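Local coordinates for protein Uly1 (Catenovulum maritimum, PDB 7DRQ) that cleaves the algal polysaccharide ulvan as a lyase of polysaccharide lyase family 24, probably by beta-elimination, and binds calcium ions, at residues D350-N356 and Q401-E407; H380-K384 and G427-F431; L167-D173 and D183-L187. All blocks are in the same frame, centred on the assembly; numbering follows the deposited sequence.

Interaction 1 (D350-N356 and Q401-E407). With CA (calcium ion), chain D.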
loop_
_atom_site.group_PDB
_atom_site.type_symbol
_atom_site.label_atom_id
_atom_site.label_comp_id
_atom_site.label_asym_id
_atom_site.label_seq_id
_atom_site.Cartn_x
_atom_site.Cartn_y
_atom_site.Cartn_z
ATOM N N ASP A 350 9.576 6.615 2.020
ATOM C CA ASP A 350 9.571 5.700 0.886
ATOM C C ASP A 350 11.014 5.402 0.513
ATOM O O ASP A 350 11.942 6.060 0.986
ATOM C CB ASP A 350 8.794 6.276 -0.304
ATOM C CG ASP A 350 8.326 5.196 -1.271
ATOM O OD1 ASP A 350 8.382 3.998 -0.911
ATOM O OD2 ASP A 350 7.908 5.551 -2.394
ATOM N N TRP A 351 11.188 4.405 -0.358
ATOM C CA TRP A 351 12.514 3.959 -0.764
ATOM C C TRP A 351 12.398 3.245 -2.106
ATOM O O TRP A 351 11.318 2.811 -2.510
ATOM C CB TRP A 351 13.135 3.027 0.285
ATOM C CG TRP A 351 12.350 1.781 0.416
ATOM C CD1 TRP A 351 11.227 1.592 1.170
ATOM C CD2 TRP A 351 12.585 0.556 -0.278
ATOM N NE1 TRP A 351 10.761 0.308 1.000
ATOM C CE2 TRP A 351 11.576 -0.347 0.116
ATOM C CE3 TRP A 351 13.554 0.133 -1.196
ATOM C CZ2 TRP A 351 11.511 -1.656 -0.372
ATOM C CZ3 TRP A 351 13.488 -1.163 -1.686
ATOM C CH2 TRP A 351 12.471 -2.045 -1.271
ATOM N N THR A 352 13.534 3.105 -2.779
ATOM C CA THR A 352 13.604 2.280 -3.978
ATOM C C THR A 352 15.063 1.906 -4.197
ATOM O O THR A 352 15.965 2.468 -3.571
ATOM C CB THR A 352 13.018 3.006 -5.199
ATOM O OG1 THR A 352 12.948 2.103 -6.309
ATOM C CG2 THR A 352 13.896 4.191 -5.575
ATOM N N VAL A 353 15.279 0.913 -5.055
ATOM C CA VAL A 353 16.604 0.573 -5.555
ATOM C C VAL A 353 16.495 0.491 -7.067
ATOM O O VAL A 353 15.620 -0.209 -7.585
ATOM C CB VAL A 353 17.139 -0.759 -4.973
ATOM C CG1 VAL A 353 18.549 -1.048 -5.519
ATOM C CG2 VAL A 353 17.142 -0.727 -3.447
ATOM N N THR A 354 17.359 1.216 -7.774
ATOM C CA THR A 354 17.306 1.219 -9.233
ATOM C C THR A 354 17.901 -0.067 -9.803
ATOM O O THR A 354 18.548 -0.852 -9.108
ATOM C CB THR A 354 18.087 2.390 -9.817
ATOM O OG1 THR A 354 19.488 2.134 -9.624
ATOM C CG2 THR A 354 17.699 3.720 -9.143
ATOM N N GLU A 355 17.698 -0.259 -11.108
ATOM C CA GLU A 355 18.279 -1.394 -11.817
ATOM C C GLU A 355 19.804 -1.379 -11.826
ATOM O O GLU A 355 20.409 -2.374 -12.250
ATOM C CB GLU A 355 17.758 -1.437 -13.265
ATOM C CG GLU A 355 18.378 -0.372 -14.152
ATOM C CD GLU A 355 17.934 -0.472 -15.602
ATOM O OE1 GLU A 355 16.938 -1.171 -15.879
ATOM O OE2 GLU A 355 18.592 0.149 -16.460
ATOM N N ASN A 356 20.439 -0.294 -11.382
ATOM C CA ASN A 356 21.888 -0.237 -11.242
ATOM C C ASN A 356 22.326 -0.304 -9.786
ATOM O O ASN A 356 23.498 -0.048 -9.479
ATOM C CB ASN A 356 22.427 1.030 -11.904
ATOM C CG ASN A 356 22.143 1.045 -13.377
ATOM O OD1 ASN A 356 22.151 0.002 -13.997
ATOM N ND2 ASN A 356 21.837 2.223 -13.936
ATOM N N GLN A 401 6.794 10.000 -2.203
ATOM C CA GLN A 401 7.054 8.683 -2.762
ATOM C C GLN A 401 8.155 8.774 -3.810
ATOM O O GLN A 401 8.384 9.831 -4.402
ATOM C CB GLN A 401 5.762 8.070 -3.346
ATOM C CG GLN A 401 4.901 7.464 -2.232
ATOM C CD GLN A 401 3.655 6.762 -2.720
ATOM O OE1 GLN A 401 3.710 5.628 -3.205
ATOM N NE2 GLN A 401 2.512 7.420 -2.564
ATOM N N LEU A 402 8.860 7.661 -4.011
ATOM C CA LEU A 402 9.887 7.551 -5.041
ATOM C C LEU A 402 9.590 6.351 -5.927
ATOM O O LEU A 402 9.123 5.312 -5.448
ATOM C CB LEU A 402 11.295 7.391 -4.444
ATOM C CG LEU A 402 12.220 8.568 -4.150
ATOM C CD1 LEU A 402 13.627 8.013 -3.884
ATOM C CD2 LEU A 402 12.231 9.603 -5.277
ATOM N N TYR A 403 9.882 6.489 -7.216
ATOM C CA TYR A 403 9.685 5.436 -8.196
ATOM C C TYR A 403 10.972 5.243 -8.993
ATOM O O TYR A 403 11.899 6.060 -8.927
ATOM C CB TYR A 403 8.510 5.788 -9.122
ATOM C CG TYR A 403 7.283 6.151 -8.332
ATOM C CD1 TYR A 403 6.457 5.159 -7.814
ATOM C CD2 TYR A 403 6.961 7.480 -8.067
ATOM C CE1 TYR A 403 5.342 5.476 -7.077
ATOM C CE2 TYR A 403 5.840 7.804 -7.329
ATOM C CZ TYR A 403 5.039 6.797 -6.834
ATOM O OH TYR A 403 3.911 7.105 -6.105
ATOM N N THR A 404 11.032 4.157 -9.767
ATOM C CA THR A 404 12.232 3.926 -10.558
ATOM C C THR A 404 11.893 3.205 -11.850
ATOM O O THR A 404 10.948 2.409 -11.918
ATOM C CB THR A 404 13.303 3.140 -9.771
ATOM O OG1 THR A 404 14.557 3.217 -10.466
ATOM C CG2 THR A 404 12.908 1.656 -9.577
ATOM N N ALA A 405 12.666 3.520 -12.884
ATOM C CA ALA A 405 12.599 2.821 -14.157
ATOM C C ALA A 405 13.890 3.119 -14.891
ATOM O O ALA A 405 14.393 4.243 -14.829
ATOM C CB ALA A 405 11.384 3.243 -15.001
ATOM N N GLY A 406 14.432 2.105 -15.561
ATOM C CA GLY A 406 15.707 2.290 -16.228
ATOM C C GLY A 406 16.756 2.761 -15.249
ATOM O O GLY A 406 16.790 2.335 -14.090
ATOM N N GLU A 407 17.606 3.684 -15.692
ATOM C CA GLU A 407 18.652 4.173 -14.805
ATOM C C GLU A 407 18.180 5.272 -13.862
ATOM O O GLU A 407 19.008 5.823 -13.125
ATOM C CB GLU A 407 19.836 4.685 -15.630
ATOM C CG GLU A 407 19.536 5.928 -16.439
ATOM C CD GLU A 407 20.792 6.557 -17.025
ATOM O OE1 GLU A 407 21.897 6.025 -16.803
ATOM O OE2 GLU A 407 20.678 7.597 -17.695
HETATM CA CA CA D . 23.794 -1.419 -15.145
HETATM O O HOH W 1 6.003 4.170 -3.666
HETATM O O HOH W 2 15.374 1.200 -12.194
HETATM O O HOH W 3 13.531 -0.582 -15.657
HETATM O O HOH W 4 22.018 -3.055 -14.518
HETATM O O HOH W 5 21.395 4.528 -12.306
HETATM O O HOH W 6 25.279 0.334 -13.971
HETATM O O HOH W 7 23.912 0.471 -16.686
#
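Asp350 OD2 receives the backbone N-H of Leu402 at 2.8 Å, an almost straight bond (166°) that arrives on the anti side of the carboxylate and somewhat out of its plane. A water shared with Gln401 OE1 also donates to OD2, while OD1 forms a salt bridge with Lys267, so the buried acid is held at both oxygens. Further along, Thr352 OG1 rests on Thr404 CG2 at 3.3 Å, and Thr354 CG2 lies 3.4 Å from Thr404 OG1. Threonine suits these places, offering a methyl and a hydroxyl from one small beta-branched group. Thr404 OG1 bonds to Asn408 O and accepts a hydrogen bond from a water that also joins Glu355 N to Gly406 O. Beyond it, Glu355 CG packs on Gly406 O. Thr354 OG1, hydrogen-bonded also to Asp358 OD2, accepts from Asn356 N at 3.1 Å in an ST turn just ahead of Asn356, whose OD1 binds a calcium ion at 2.5 Å. Strands 350-353 and 403-405 run nearly parallel, 14° apart, with axes 7.0 Å from each other; side chains meet between them, with waters bridging toward the two ends. Such packing between edge strands of successive antiparallel sheets fits the blades of a beta-propeller, the fold expected from the BNR-repeat family, a member of the beta-propeller clan.

Interaction 2 (H380-K384 and G427-F431)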
loop_
_atom_site.group_PDB
_atom_site.type_symbol
_atom_site.label_atom_id
_atom_site.label_comp_id
_atom_site.label_asym_id
_atom_site.label_seq_id
_atom_site.Cartn_x
_atom_site.Cartn_y
_atom_site.Cartn_z
ATOM N N HIS A 380 16.551 13.063 1.720
ATOM C CA HIS A 380 16.861 12.113 0.665
ATOM C C HIS A 380 18.176 11.453 1.037
ATOM O O HIS A 380 19.201 12.131 1.151
ATOM C CB HIS A 380 16.963 12.817 -0.685
ATOM C CG HIS A 380 17.237 11.906 -1.839
ATOM N ND1 HIS A 380 17.555 12.386 -3.093
ATOM C CD2 HIS A 380 17.241 10.552 -1.939
ATOM C CE1 HIS A 380 17.740 11.368 -3.917
ATOM N NE2 HIS A 380 17.552 10.244 -3.244
ATOM N N THR A 381 18.144 10.143 1.237
ATOM C CA THR A 381 19.330 9.367 1.579
ATOM C C THR A 381 19.641 8.445 0.411
ATOM O O THR A 381 18.748 7.751 -0.077
ATOM C CB THR A 381 19.095 8.553 2.851
ATOM O OG1 THR A 381 18.892 9.444 3.951
ATOM C CG2 THR A 381 20.291 7.651 3.144
ATOM N N TYR A 382 20.883 8.454 -0.069
ATOM C CA TYR A 382 21.125 7.678 -1.275
ATOM C C TYR A 382 22.556 7.172 -1.327
ATOM O O TYR A 382 23.477 7.763 -0.753
ATOM C CB TYR A 382 20.782 8.465 -2.547
ATOM C CG TYR A 382 21.539 9.756 -2.726
ATOM C CD1 TYR A 382 21.113 10.927 -2.102
ATOM C CD2 TYR A 382 22.683 9.810 -3.526
ATOM C CE1 TYR A 382 21.803 12.125 -2.263
ATOM C CE2 TYR A 382 23.381 10.999 -3.699
ATOM C CZ TYR A 382 22.932 12.154 -3.065
ATOM O OH TYR A 382 23.617 13.337 -3.228
ATOM N N GLN A 383 22.714 6.043 -2.008
ATOM C CA GLN A 383 24.003 5.373 -2.141
ATOM C C GLN A 383 24.131 4.954 -3.600
ATOM O O GLN A 383 23.358 4.115 -4.076
ATOM C CB GLN A 383 24.101 4.175 -1.203
ATOM C CG GLN A 383 25.486 3.536 -1.186
ATOM C CD GLN A 383 25.519 2.194 -0.471
ATOM O OE1 GLN A 383 24.612 1.381 -0.612
ATOM N NE2 GLN A 383 26.587 1.954 0.288
ATOM N N LYS A 384 25.086 5.540 -4.307
ATOM C CA LYS A 384 25.244 5.229 -5.720
ATOM C C LYS A 384 25.808 3.818 -5.895
ATOM O O LYS A 384 26.795 3.449 -5.247
ATOM C CB LYS A 384 26.163 6.254 -6.384
ATOM C CG LYS A 384 26.377 5.998 -7.882
ATOM C CD LYS A 384 27.061 7.178 -8.551
ATOM C CE LYS A 384 27.432 6.843 -9.981
ATOM N NZ LYS A 384 28.028 8.011 -10.693
ATOM N N GLY A 427 21.424 7.223 -7.946
ATOM C CA GLY A 427 22.669 7.541 -7.286
ATOM C C GLY A 427 22.944 9.019 -7.145
ATOM O O GLY A 427 24.026 9.386 -6.672
ATOM N N THR A 428 21.996 9.876 -7.532
ATOM C CA THR A 428 22.157 11.322 -7.469
ATOM C C THR A 428 20.931 11.955 -6.826
ATOM O O THR A 428 19.908 11.306 -6.596
ATOM C CB THR A 428 22.367 11.947 -8.859
ATOM O OG1 THR A 428 21.100 12.069 -9.532
ATOM C CG2 THR A 428 23.336 11.108 -9.706
ATOM N N ASN A 429 21.047 13.256 -6.557
ATOM C CA ASN A 429 19.940 14.077 -6.078
ATOM C C ASN A 429 19.606 15.188 -7.078
ATOM O O ASN A 429 19.115 16.255 -6.694
ATOM C CB ASN A 429 20.277 14.663 -4.704
ATOM C CG ASN A 429 19.101 15.383 -4.053
ATOM O OD1 ASN A 429 17.950 14.922 -4.092
ATOM N ND2 ASN A 429 19.391 16.535 -3.462
ATOM N N ASP A 430 19.835 14.949 -8.367
ATOM C CA ASP A 430 19.739 16.018 -9.372
ATOM C C ASP A 430 18.475 15.816 -10.206
ATOM O O ASP A 430 18.503 15.213 -11.283
ATOM C CB ASP A 430 20.982 16.047 -10.237
ATOM C CG ASP A 430 22.223 16.432 -9.453
ATOM O OD1 ASP A 430 22.139 17.355 -8.610
ATOM O OD2 ASP A 430 23.279 15.805 -9.682
ATOM N N PHE A 431 17.368 16.346 -9.707
ATOM C CA PHE A 431 16.088 16.205 -10.374
ATOM C C PHE A 431 15.855 17.340 -11.356
ATOM O O PHE A 431 16.279 18.478 -11.136
ATOM C CB PHE A 431 14.947 16.173 -9.354
ATOM C CG PHE A 431 14.901 14.907 -8.556
ATOM C CD1 PHE A 431 15.675 14.772 -7.414
ATOM C CD2 PHE A 431 14.107 13.844 -8.965
ATOM C CE1 PHE A 431 15.651 13.582 -6.670
ATOM C CE2 PHE A 431 14.068 12.655 -8.230
ATOM C CZ PHE A 431 14.841 12.533 -7.081
#
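His380 and Asn429 form the polar centre of a contact between two antiparallel sheets of the propeller-like fold: strand 372-383 supplies one side, and the turn linking strands 418-425 and 432-436 the other. From the backbone outward, CB of His380 comes no nearer than 4.1 Å to Asn429 OD1. Because CG lies anti to the backbone N (chi1 -178°), the ring extends toward the turn and presents ND1, which donates to Asn429 OD1 at 2.8 Å with an N-H...O angle of 167°. The oxygen lies in the imidazole plane, but the donor stands well above the amide's carbonyl plane, and the ring and amide planes are 68° apart. CE1, the next ring atom, approaches Thr428 O at 3.4 Å, a buried carbonyl oxygen with no hydrogen-bond partner in the model, and also meets the edge of the Phe431 ring through CE1 of that residue. On the far side of the imidazole NE2 is bonded to His360 ND1, so both nitrogens have partners and the ring's rotation is fixed. Histidine suits a buried place with a polar partner at each nitrogen. Asn429 is anchored too: its ND2 donates to Asp395 O, which leaves OD1 turned to the histidine.

Tyr382 covers one imidazole face with its CD1 and lays a face of its own ring over the Thr428-Asn429 peptide. Its CE1 reaches Asn429 CB at 3.8 Å, while CE2 approaches Gly427 O. At the end of the strand the main chains come closest, and glycine, with no side chain, fits this tight place and its positive phi. The result is a bare approach of Lys384 CA to Gly427 CA, 3.8 Å apart.

Interaction 3 (L167-D173 and D183-L187). With CA (calcium ion), chain C.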
loop_
_atom_site.group_PDB
_atom_site.type_symbol
_atom_site.label_atom_id
_atom_site.label_comp_id
_atom_site.label_asym_id
_atom_site.label_seq_id
_atom_site.Cartn_x
_atom_site.Cartn_y
_atom_site.Cartn_z
ATOM N N LEU A 167 -18.152 -12.736 -12.208
ATOM C CA LEU A 167 -18.038 -13.456 -10.941
ATOM C C LEU A 167 -17.913 -14.967 -11.131
ATOM O O LEU A 167 -17.428 -15.652 -10.223
ATOM C CB LEU A 167 -19.258 -13.137 -10.080
ATOM C CG LEU A 167 -19.141 -12.819 -8.601
ATOM C CD1 LEU A 167 -17.938 -11.947 -8.314
ATOM C CD2 LEU A 167 -20.433 -12.142 -8.165
ATOM N N THR A 168 -18.341 -15.503 -12.287
ATOM C CA THR A 168 -18.158 -16.923 -12.578
ATOM C C THR A 168 -16.691 -17.333 -12.484
ATOM O O THR A 168 -16.386 -18.497 -12.180
ATOM C CB THR A 168 -18.710 -17.248 -13.972
ATOM O OG1 THR A 168 -20.109 -16.949 -14.012
ATOM C CG2 THR A 168 -18.522 -18.714 -14.300
ATOM N N GLN A 169 -15.772 -16.393 -12.713
ATOM C CA GLN A 169 -14.344 -16.669 -12.652
ATOM C C GLN A 169 -13.812 -16.775 -11.227
ATOM O O GLN A 169 -12.666 -17.202 -11.044
ATOM C CB GLN A 169 -13.567 -15.573 -13.387
ATOM C CG GLN A 169 -13.767 -15.624 -14.896
ATOM C CD GLN A 169 -13.478 -17.001 -15.435
ATOM O OE1 GLN A 169 -12.331 -17.424 -15.489
ATOM N NE2 GLN A 169 -14.529 -17.722 -15.823
ATOM N N PHE A 170 -14.595 -16.413 -10.225
ATOM C CA PHE A 170 -14.084 -16.362 -8.865
ATOM C C PHE A 170 -14.632 -17.518 -8.044
ATOM O O PHE A 170 -15.697 -18.069 -8.338
ATOM C CB PHE A 170 -14.392 -15.009 -8.216
ATOM C CG PHE A 170 -13.438 -13.939 -8.664
ATOM C CD1 PHE A 170 -13.591 -13.345 -9.914
ATOM C CD2 PHE A 170 -12.331 -13.613 -7.890
ATOM C CE1 PHE A 170 -12.691 -12.391 -10.358
ATOM C CE2 PHE A 170 -11.421 -12.665 -8.315
ATOM C CZ PHE A 170 -11.603 -12.044 -9.564
ATOM N N VAL A 171 -13.862 -17.898 -7.033
ATOM C CA VAL A 171 -14.072 -19.144 -6.302
ATOM C C VAL A 171 -14.827 -18.838 -5.022
ATOM O O VAL A 171 -14.384 -18.022 -4.202
ATOM C CB VAL A 171 -12.742 -19.849 -6.002
ATOM C CG1 VAL A 171 -13.015 -21.153 -5.236
ATOM C CG2 VAL A 171 -11.978 -20.112 -7.285
ATOM N N LYS A 172 -15.964 -19.504 -4.843
ATOM C CA LYS A 172 -16.772 -19.291 -3.656
ATOM C C LYS A 172 -16.146 -19.951 -2.430
ATOM O O LYS A 172 -15.431 -20.960 -2.517
ATOM C CB LYS A 172 -18.192 -19.827 -3.878
ATOM C CG LYS A 172 -18.938 -19.159 -5.031
ATOM C CD LYS A 172 -20.412 -19.539 -5.045
ATOM C CE LYS A 172 -21.089 -19.102 -6.335
ATOM N NZ LYS A 172 -22.567 -19.334 -6.298
ATOM N N ASP A 173 -16.427 -19.362 -1.272
ATOM C CA ASP A 173 -16.172 -20.021 0.002
ATOM C C ASP A 173 -17.134 -21.194 0.119
ATOM O O ASP A 173 -18.345 -20.992 0.226
ATOM C CB ASP A 173 -16.359 -19.027 1.149
ATOM C CG ASP A 173 -16.101 -19.636 2.519
ATOM O OD1 ASP A 173 -15.879 -20.860 2.617
ATOM O OD2 ASP A 173 -16.110 -18.884 3.510
ATOM N N ASP A 183 -20.969 -16.014 -1.029
ATOM C CA ASP A 183 -19.806 -15.807 -0.166
ATOM C C ASP A 183 -18.561 -16.099 -0.997
ATOM O O ASP A 183 -18.225 -17.262 -1.258
ATOM C CB ASP A 183 -19.908 -16.699 1.070
ATOM C CG ASP A 183 -18.744 -16.534 2.045
ATOM O OD1 ASP A 183 -17.736 -15.860 1.726
ATOM O OD2 ASP A 183 -18.845 -17.123 3.148
ATOM N N TYR A 184 -17.879 -15.033 -1.426
ATOM C CA TYR A 184 -16.606 -15.137 -2.126
ATOM C C TYR A 184 -15.411 -14.808 -1.239
ATOM O O TYR A 184 -14.303 -14.623 -1.758
ATOM C CB TYR A 184 -16.595 -14.211 -3.344
ATOM C CG TYR A 184 -17.497 -14.687 -4.455
ATOM C CD1 TYR A 184 -18.838 -14.329 -4.479
ATOM C CD2 TYR A 184 -17.005 -15.487 -5.479
ATOM C CE1 TYR A 184 -19.668 -14.761 -5.493
ATOM C CE2 TYR A 184 -17.832 -15.923 -6.501
ATOM C CZ TYR A 184 -19.159 -15.555 -6.494
ATOM O OH TYR A 184 -19.999 -15.971 -7.499
ATOM N N LYS A 185 -15.603 -14.725 0.076
ATOM C CA LYS A 185 -14.558 -14.270 0.987
ATOM C C LYS A 185 -13.992 -15.461 1.749
ATOM O O LYS A 185 -14.731 -16.197 2.410
ATOM C CB LYS A 185 -15.096 -13.208 1.949
ATOM C CG LYS A 185 -15.518 -11.888 1.257
ATOM C CD LYS A 185 -16.063 -10.889 2.279
ATOM C CE LYS A 185 -17.411 -11.352 2.829
ATOM N NZ LYS A 185 -17.946 -10.461 3.907
ATOM N N HIS A 186 -12.688 -15.658 1.627
ATOM C CA HIS A 186 -11.991 -16.764 2.250
ATOM C C HIS A 186 -11.216 -16.265 3.459
ATOM O O HIS A 186 -10.608 -15.191 3.431
ATOM C CB HIS A 186 -11.054 -17.432 1.250
ATOM C CG HIS A 186 -11.778 -18.023 0.084
ATOM N ND1 HIS A 186 -12.122 -19.357 0.024
ATOM C CD2 HIS A 186 -12.260 -17.454 -1.048
ATOM C CE1 HIS A 186 -12.769 -19.589 -1.106
ATOM N NE2 HIS A 186 -12.868 -18.449 -1.773
ATOM N N LEU A 187 -11.245 -17.053 4.516
ATOM C CA LEU A 187 -10.677 -16.654 5.795
ATOM C C LEU A 187 -9.192 -16.977 5.902
ATOM O O LEU A 187 -8.581 -16.700 6.944
ATOM C CB LEU A 187 -11.453 -17.346 6.925
ATOM C CG LEU A 187 -11.399 -16.747 8.326
ATOM C CD1 LEU A 187 -11.874 -15.298 8.296
ATOM C CD2 LEU A 187 -12.243 -17.584 9.275
HETATM CA CA CA C . -16.563 -16.570 3.868
HETATM O O HOH W 8 -18.595 -18.191 -9.144
HETATM O O HOH W 9 -13.234 -15.605 -4.170
HETATM O O HOH W 10 -12.827 -19.409 4.383
HETATM O O HOH W 11 -14.680 -16.279 5.448
HETATM O O HOH W 12 -17.474 -17.145 6.132
HETATM O O HOH W 13 -17.194 -14.331 4.641
#
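Asp173 and Asp183 bring the two segments together at a calcium ion. Asp173 OD2 binds the metal at 2.4 Å, Asp183 contributes both carboxylate oxygens, and Lys185 O supplies a main-chain ligand; three waters complete a sevenfold shell. Aspartate suits this hard cation, and the shared metal probably offsets the repulsion between oxygens of the two acids, only 3.3 Å apart at their OD2 atoms. Second-shell bonds steady the ligands: Asp183 OD1 accepts from Lys185 N in an Asx turn, Asp183 OD2 from Glu179 N, and Asp173 OD1 is bonded to Ser175.

Two direct hydrogen bonds join the segments. Asp173 N donates to Asp183 O at 2.8 Å, and His186 NE2 donates to Val171 O at 2.9 Å along a nearly straight path (171°). That oxygen lies in the imidazole plane, although the nitrogen sits well above the carbonyl plane. A water links Leu167 O with Tyr184 OH.

The apolar part is built on Tyr184, a broad ring with two usable faces. Leu167 CD1 sits over one, 4.3 Å from the centroid in a CH-pi contact, and Lys172 CG covers the opposite face at 4.1 Å. The extended lysine chain then carries CE past Tyr184 OH and NZ to Ala181 O. Phe170 O comes to the ring's edge.

Both segments belong to the long loop between strand 150-152 and helix 195-198. The main chains of Val171 and His186 hydrogen-bond to Tyr152 and Tyr150 of that same strand, while Leu167 and Phe170 pack on strand 86-91, and Phe170 also on strand 122-126.

Overall arrangement
Interactions 1 and 2 are neighbours, their centres 10 Å apart and their nearest atoms about 4 Å, and both join the sheet containing strands 350-353 and 372-383 to the sheet formed by 403-436. Their segments alternate along the chain, and the same two sheets are joined at two places. His360 links them: it touches Leu402 and hydrogen-bonds to His380 NE2 and to Gly427 N. The calcium bound by Asn356 lies about 10 Å from the side chain of Lys384. Interaction 3 stands apart, on the opposite side of the chain's centre, its centre 36 Å from interaction 1 and 45 Å from interaction 2, around a separate calcium ion.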